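Local coordinates for superoxide dismutase (Chaetomium thermophilum, PDB 4BR6), which catalyses the dismutation of superoxide to hydrogen peroxide and oxygen at a bound manganese ion, and so probably protects cells against oxygen radicals, at residues B[74-79]-B[126-131]; B[112-117]-B[155-160]. One frame throughout, in Å; residues are numbered along the deposited sequence.

Interaction 1: B[74-79]-B[126-131]. With MN3 (manganese (III) ion), chain I.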
loop_
_atom_site.group_PDB
_atom_site.type_symbol
_atom_site.label_atom_id
_atom_site.label_comp_id
_atom_site.label_asym_id
_atom_site.label_seq_id
_atom_site.Cartn_x
_atom_site.Cartn_y
_atom_site.Cartn_z
ATOM N N HIS B 74 1.907 20.505 -3.337
ATOM C CA HIS B 74 1.190 21.762 -3.195
ATOM C C HIS B 74 1.941 22.911 -3.840
ATOM O O HIS B 74 1.316 23.813 -4.400
ATOM C CB HIS B 74 0.914 22.059 -1.737
ATOM C CG HIS B 74 -0.025 21.083 -1.113
ATOM N ND1 HIS B 74 0.389 19.856 -0.653
ATOM C CD2 HIS B 74 -1.360 21.130 -0.926
ATOM C CE1 HIS B 74 -0.651 19.199 -0.170
ATOM N NE2 HIS B 74 -1.723 19.953 -0.318
ATOM N N THR B 75 3.266 22.887 -3.758
ATOM C CA THR B 75 4.063 23.915 -4.418
ATOM C C THR B 75 3.722 23.976 -5.891
ATOM O O THR B 75 3.401 25.044 -6.413
ATOM C CB THR B 75 5.566 23.686 -4.254
ATOM O OG1 THR B 75 5.922 23.972 -2.896
ATOM C CG2 THR B 75 6.354 24.613 -5.182
ATOM N N LEU B 76 3.800 22.836 -6.569
ATOM C CA LEU B 76 3.434 22.777 -7.979
ATOM C C LEU B 76 1.961 23.120 -8.223
ATOM O O LEU B 76 1.639 23.762 -9.212
ATOM C CB LEU B 76 3.717 21.395 -8.555
ATOM C CG LEU B 76 5.175 20.954 -8.598
ATOM C CD1 LEU B 76 5.229 19.541 -9.158
ATOM C CD2 LEU B 76 6.023 21.882 -9.423
ATOM N N PHE B 77 1.077 22.674 -7.332
ATOM C CA PHE B 77 -0.358 22.949 -7.454
ATOM C C PHE B 77 -0.631 24.460 -7.568
ATOM O O PHE B 77 -1.281 24.904 -8.506
ATOM C CB PHE B 77 -1.122 22.366 -6.255
ATOM C CG PHE B 77 -2.625 22.353 -6.418
ATOM C CD1 PHE B 77 -3.224 21.980 -7.615
ATOM C CD2 PHE B 77 -3.450 22.681 -5.350
ATOM C CE1 PHE B 77 -4.597 21.963 -7.740
ATOM C CE2 PHE B 77 -4.831 22.658 -5.484
ATOM C CZ PHE B 77 -5.396 22.298 -6.668
ATOM N N TRP B 78 -0.123 25.247 -6.624
ATOM C CA TRP B 78 -0.357 26.682 -6.649
ATOM C C TRP B 78 0.143 27.300 -7.943
ATOM O O TRP B 78 -0.492 28.202 -8.499
ATOM C CB TRP B 78 0.345 27.382 -5.489
ATOM C CG TRP B 78 0.116 26.809 -4.142
ATOM C CD1 TRP B 78 1.049 26.653 -3.184
ATOM C CD2 TRP B 78 -1.118 26.327 -3.587
ATOM N NE1 TRP B 78 0.494 26.098 -2.075
ATOM C CE2 TRP B 78 -0.835 25.881 -2.292
ATOM C CE3 TRP B 78 -2.420 26.215 -4.061
ATOM C CZ2 TRP B 78 -1.805 25.340 -1.457
ATOM C CZ3 TRP B 78 -3.384 25.683 -3.231
ATOM C CH2 TRP B 78 -3.072 25.252 -1.947
ATOM N N GLU B 79 1.293 26.814 -8.403
ATOM C CA GLU B 79 1.914 27.318 -9.616
ATOM C C GLU B 79 1.076 27.066 -10.856
ATOM O O GLU B 79 1.135 27.866 -11.793
ATOM C CB GLU B 79 3.273 26.668 -9.823
ATOM C CG GLU B 79 4.322 27.060 -8.830
ATOM C CD GLU B 79 5.649 26.401 -9.157
ATOM O OE1 GLU B 79 5.675 25.570 -10.094
ATOM O OE2 GLU B 79 6.657 26.700 -8.490
ATOM N N TRP B 126 -3.961 12.410 -5.696
ATOM C CA TRP B 126 -3.708 13.452 -6.658
ATOM C C TRP B 126 -3.772 12.818 -8.023
ATOM O O TRP B 126 -3.362 11.672 -8.182
ATOM C CB TRP B 126 -2.284 13.977 -6.491
ATOM C CG TRP B 126 -2.053 14.862 -5.316
ATOM C CD1 TRP B 126 -1.820 14.478 -4.033
ATOM C CD2 TRP B 126 -2.011 16.292 -5.319
ATOM N NE1 TRP B 126 -1.646 15.580 -3.231
ATOM C CE2 TRP B 126 -1.761 16.705 -3.997
ATOM C CE3 TRP B 126 -2.160 17.261 -6.308
ATOM C CZ2 TRP B 126 -1.655 18.038 -3.646
ATOM C CZ3 TRP B 126 -2.057 18.583 -5.952
ATOM C CH2 TRP B 126 -1.805 18.960 -4.636
ATOM N N ALA B 127 -4.240 13.567 -9.016
ATOM C CA ALA B 127 -4.032 13.177 -10.415
ATOM C C ALA B 127 -3.111 14.196 -11.084
ATOM O O ALA B 127 -3.166 15.397 -10.783
ATOM C CB ALA B 127 -5.356 13.054 -11.178
ATOM N N TRP B 128 -2.269 13.694 -11.987
ATOM C CA TRP B 128 -1.276 14.495 -12.679
ATOM C C TRP B 128 -1.287 14.187 -14.156
ATOM O O TRP B 128 -1.457 13.037 -14.546
ATOM C CB TRP B 128 0.119 14.179 -12.166
ATOM C CG TRP B 128 0.314 14.490 -10.712
ATOM C CD1 TRP B 128 0.016 13.696 -9.653
ATOM C CD2 TRP B 128 0.848 15.701 -10.170
ATOM N NE1 TRP B 128 0.335 14.332 -8.477
ATOM C CE2 TRP B 128 0.844 15.566 -8.770
ATOM C CE3 TRP B 128 1.324 16.885 -10.734
ATOM C CZ2 TRP B 128 1.298 16.567 -7.929
ATOM C CZ3 TRP B 128 1.778 17.880 -9.896
ATOM C CH2 TRP B 128 1.761 17.715 -8.511
ATOM N N LEU B 129 -1.115 15.228 -14.966
ATOM C CA LEU B 129 -0.587 15.081 -16.309
ATOM C C LEU B 129 0.930 15.017 -16.146
ATOM O O LEU B 129 1.533 15.923 -15.567
ATOM C CB LEU B 129 -0.957 16.293 -17.167
ATOM C CG LEU B 129 -0.279 16.408 -18.536
ATOM C CD1 LEU B 129 -0.598 15.202 -19.409
ATOM C CD2 LEU B 129 -0.705 17.699 -19.212
ATOM N N ALA B 130 1.564 13.956 -16.627
ATOM C CA ALA B 130 3.007 13.817 -16.469
ATOM C C ALA B 130 3.667 13.476 -17.795
ATOM O O ALA B 130 3.013 12.976 -18.703
ATOM C CB ALA B 130 3.341 12.777 -15.427
ATOM N N LYS B 131 4.970 13.723 -17.875
ATOM C CA LYS B 131 5.730 13.521 -19.104
ATOM C C LYS B 131 6.904 12.565 -18.910
ATOM O O LYS B 131 7.764 12.789 -18.049
ATOM C CB LYS B 131 6.265 14.858 -19.603
ATOM C CG LYS B 131 6.968 14.780 -20.943
ATOM C CD LYS B 131 7.442 16.157 -21.390
ATOM C CE LYS B 131 8.012 16.131 -22.792
ATOM N NZ LYS B 131 8.626 17.435 -23.175
HETATM MN MN MN3 I . -4.033 19.349 -0.522
HETATM O O HOH W 1 -3.401 17.098 0.418
#

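Interaction 2: B[112-117]-B[155-160]. With MN3 (manganese (III) ion), chain I.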
loop_
_atom_site.group_PDB
_atom_site.type_symbol
_atom_site.label_atom_id
_atom_site.label_comp_id
_atom_site.label_asym_id
_atom_site.label_seq_id
_atom_site.Cartn_x
_atom_site.Cartn_y
_atom_site.Cartn_z
ATOM N N LYS B 112 -11.518 14.760 -20.132
ATOM C CA LYS B 112 -12.459 13.704 -19.761
ATOM C C LYS B 112 -11.780 12.595 -18.976
ATOM O O LYS B 112 -12.248 12.187 -17.916
ATOM C CB LYS B 112 -13.082 13.123 -21.035
ATOM C CG LYS B 112 -14.221 12.141 -20.820
ATOM C CD LYS B 112 -14.846 11.763 -22.156
ATOM C CE LYS B 112 -14.624 10.309 -22.503
ATOM N NZ LYS B 112 -13.186 9.920 -22.463
ATOM N N GLN B 113 -10.666 12.103 -19.496
ATOM C CA GLN B 113 -9.983 10.997 -18.859
ATOM C C GLN B 113 -9.403 11.406 -17.517
ATOM O O GLN B 113 -9.385 10.610 -16.577
ATOM C CB GLN B 113 -8.892 10.463 -19.775
ATOM C CG GLN B 113 -9.464 9.639 -20.900
ATOM C CD GLN B 113 -8.449 9.310 -21.951
ATOM O OE1 GLN B 113 -7.361 9.878 -21.976
ATOM N NE2 GLN B 113 -8.797 8.386 -22.837
ATOM N N MET B 114 -8.920 12.642 -17.420
ATOM C CA MET B 114 -8.328 13.090 -16.166
ATOM C C MET B 114 -9.408 13.222 -15.106
ATOM O O MET B 114 -9.217 12.827 -13.959
ATOM C CB MET B 114 -7.596 14.421 -16.294
ATOM C CG MET B 114 -6.864 14.788 -15.001
ATOM S SD MET B 114 -5.202 15.388 -15.319
ATOM C CE MET B 114 -4.555 15.754 -13.689
ATOM N N ASN B 115 -10.542 13.789 -15.498
ATOM C CA ASN B 115 -11.694 13.869 -14.612
ATOM C C ASN B 115 -12.128 12.499 -14.096
ATOM O O ASN B 115 -12.476 12.355 -12.935
ATOM C CB ASN B 115 -12.864 14.560 -15.317
ATOM C CG ASN B 115 -12.685 16.072 -15.397
ATOM O OD1 ASN B 115 -11.856 16.648 -14.697
ATOM N ND2 ASN B 115 -13.477 16.717 -16.238
ATOM N N ALA B 116 -12.101 11.493 -14.959
ATOM C CA ALA B 116 -12.406 10.131 -14.539
ATOM C C ALA B 116 -11.369 9.616 -13.543
ATOM O O ALA B 116 -11.717 9.012 -12.529
ATOM C CB ALA B 116 -12.477 9.213 -15.744
ATOM N N ALA B 117 -10.094 9.844 -13.839
ATOM C CA ALA B 117 -9.011 9.399 -12.972
ATOM C C ALA B 117 -9.147 10.001 -11.586
ATOM O O ALA B 117 -8.889 9.335 -10.597
ATOM C CB ALA B 117 -7.679 9.783 -13.558
ATOM N N PRO B 155 6.180 15.648 -13.361
ATOM C CA PRO B 155 4.815 16.187 -13.304
ATOM C C PRO B 155 4.697 17.533 -14.036
ATOM O O PRO B 155 5.623 18.339 -13.952
ATOM C CB PRO B 155 4.570 16.340 -11.798
ATOM C CG PRO B 155 5.949 16.515 -11.202
ATOM C CD PRO B 155 6.869 15.714 -12.058
ATOM N N LEU B 156 3.581 17.771 -14.723
ATOM C CA LEU B 156 3.392 19.001 -15.487
ATOM C C LEU B 156 2.167 19.778 -14.999
ATOM O O LEU B 156 2.125 20.999 -15.056
ATOM C CB LEU B 156 3.217 18.687 -16.971
ATOM C CG LEU B 156 4.358 18.012 -17.723
ATOM C CD1 LEU B 156 4.028 18.020 -19.210
ATOM C CD2 LEU B 156 5.726 18.661 -17.458
ATOM N N MET B 157 1.145 19.060 -14.563
ATOM C CA MET B 157 -0.092 19.697 -14.146
ATOM C C MET B 157 -0.791 18.774 -13.163
ATOM O O MET B 157 -1.112 17.648 -13.510
ATOM C CB MET B 157 -0.976 19.956 -15.369
ATOM C CG MET B 157 -2.142 20.892 -15.118
ATOM S SD MET B 157 -3.424 20.176 -14.071
ATOM C CE MET B 157 -4.254 19.070 -15.231
ATOM N N GLY B 158 -1.011 19.253 -11.943
ATOM C CA GLY B 158 -1.651 18.458 -10.913
ATOM C C GLY B 158 -2.985 19.019 -10.462
ATOM O O GLY B 158 -3.197 20.231 -10.486
ATOM N N ILE B 159 -3.888 18.114 -10.089
ATOM C CA ILE B 159 -5.135 18.451 -9.423
ATOM C C ILE B 159 -5.267 17.624 -8.141
ATOM O O ILE B 159 -5.232 16.391 -8.167
ATOM C CB ILE B 159 -6.349 18.173 -10.326
ATOM C CG1 ILE B 159 -6.237 19.025 -11.598
ATOM C CG2 ILE B 159 -7.643 18.470 -9.579
ATOM C CD1 ILE B 159 -7.304 18.772 -12.673
ATOM N N ASP B 160 -5.404 18.325 -7.024
ATOM C CA ASP B 160 -5.499 17.732 -5.697
ATOM C C ASP B 160 -6.890 17.151 -5.483
ATOM O O ASP B 160 -7.881 17.842 -5.712
ATOM C CB ASP B 160 -5.273 18.848 -4.702
ATOM C CG ASP B 160 -5.191 18.376 -3.287
ATOM O OD1 ASP B 160 -5.247 17.162 -2.994
ATOM O OD2 ASP B 160 -5.051 19.268 -2.460
HETATM MN MN MN3 I . -4.033 19.349 -0.522
HETATM O O HOH W 1 -3.401 17.098 0.418
#

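Interaction 1: B[74-79]-B[126-131]
W126 drives the six-membered edge of its indole between H74 and F77, so one ring makes two T-shaped stacks. This is the meeting of the two domains of an iron/manganese superoxide dismutase: helix 61-79 of the alpha-hairpin domain crosses strand 125-132 of the C-terminal domain, the two segments lying at 63°. CZ2 of W126 stands 3.8 Å above the centre of the H74 imidazole, with the planes at 89°. Its neighbours on the same edge meet the phenylalanine: CZ3 lies 3.8 Å from F77 CG and CH2 3.8 Å from F77 CB. Three residues apart, H74 and F77 share one side of the helix. F77 CG lies opposite the backbone N (chi1 -168°), which carries the ring to the indole edge, the two six-membered centroids 5.4 Å apart. Tryptophan suits the strand position because its far edge spans both rings while its NE1 hydrogen-bonds to Q146. Cut back to an alanine, W126 would probably leave the H74 and F77 faces without their packing partner and Q146 without this donor. The imidazole is pinned at both nitrogens, ND1 by G70 O and NE2 by the manganese at 2.4 Å, which fixes its rotation. Farther along, L76 CD1 touches W128 CZ3 at 3.9 Å, and W128 CZ2 rests 3.7 Å above a face of W126, toward the rim.

Interaction 2: B[112-117]-B[155-160]
M114 reaches from helix 107-119 toward M157 and I159, and its length is what bridges a helix and strand whose nearest CA atoms, those of M114 and I159, are 9.2 Å apart. CB points at the strand but still stands back from it, and CG comes only to 4.6 Å from I159 CD1. The chain then bends at chi2 (135°) before running on extended. SD lies 3.8 Å from M157 CE. The terminal CE meets the same methyl tip to tip at 3.7 Å, has I159 CD1 at 4.2 Å and lies 3.9 Å from M157 O. Here the C-terminal domain packs a helix against its three-stranded antiparallel sheet, of which strand 153-160 is an edge within the chain. The strand carries a classic beta bulge, L156 and M157 both facing L129. M157 is bent at chi2 and chi3, which brings its CE round to M114, while its side chain also packs on W187 and V190 of helix 187-195. A long, unbranched methionine spans the gap, and its thioether suits an apolar interior. M157 and I159, on either side of G158, both turn toward the helix, and the strand ends at D160, whose OD2 binds manganese at 2.2 Å while OD1 accepts a hydrogen bond from W162 N.

In the fold
Interactions 1 and 2 share one sheet, their centres about 8 Å apart: strands 125-132 and 153-160 are neighbours, joined by probable backbone hydrogen bonds, L129 N to M157 O at 2.8 Å and L156 N to L129 O at 2.9 Å. The M114 methyl of interaction 2 also reaches the first strand, with CE 3.2 Å from A127 O, and F77 CD1 of interaction 1 comes within 3.4 Å of G158 O. Both contacts lead to the manganese, interaction 1 supplying H74 and interaction 2 D160; H26, H164 and a water at 2.5 Å from the metal complete the site. W126 also touches D160, so its indole packs beside ligands from both domains.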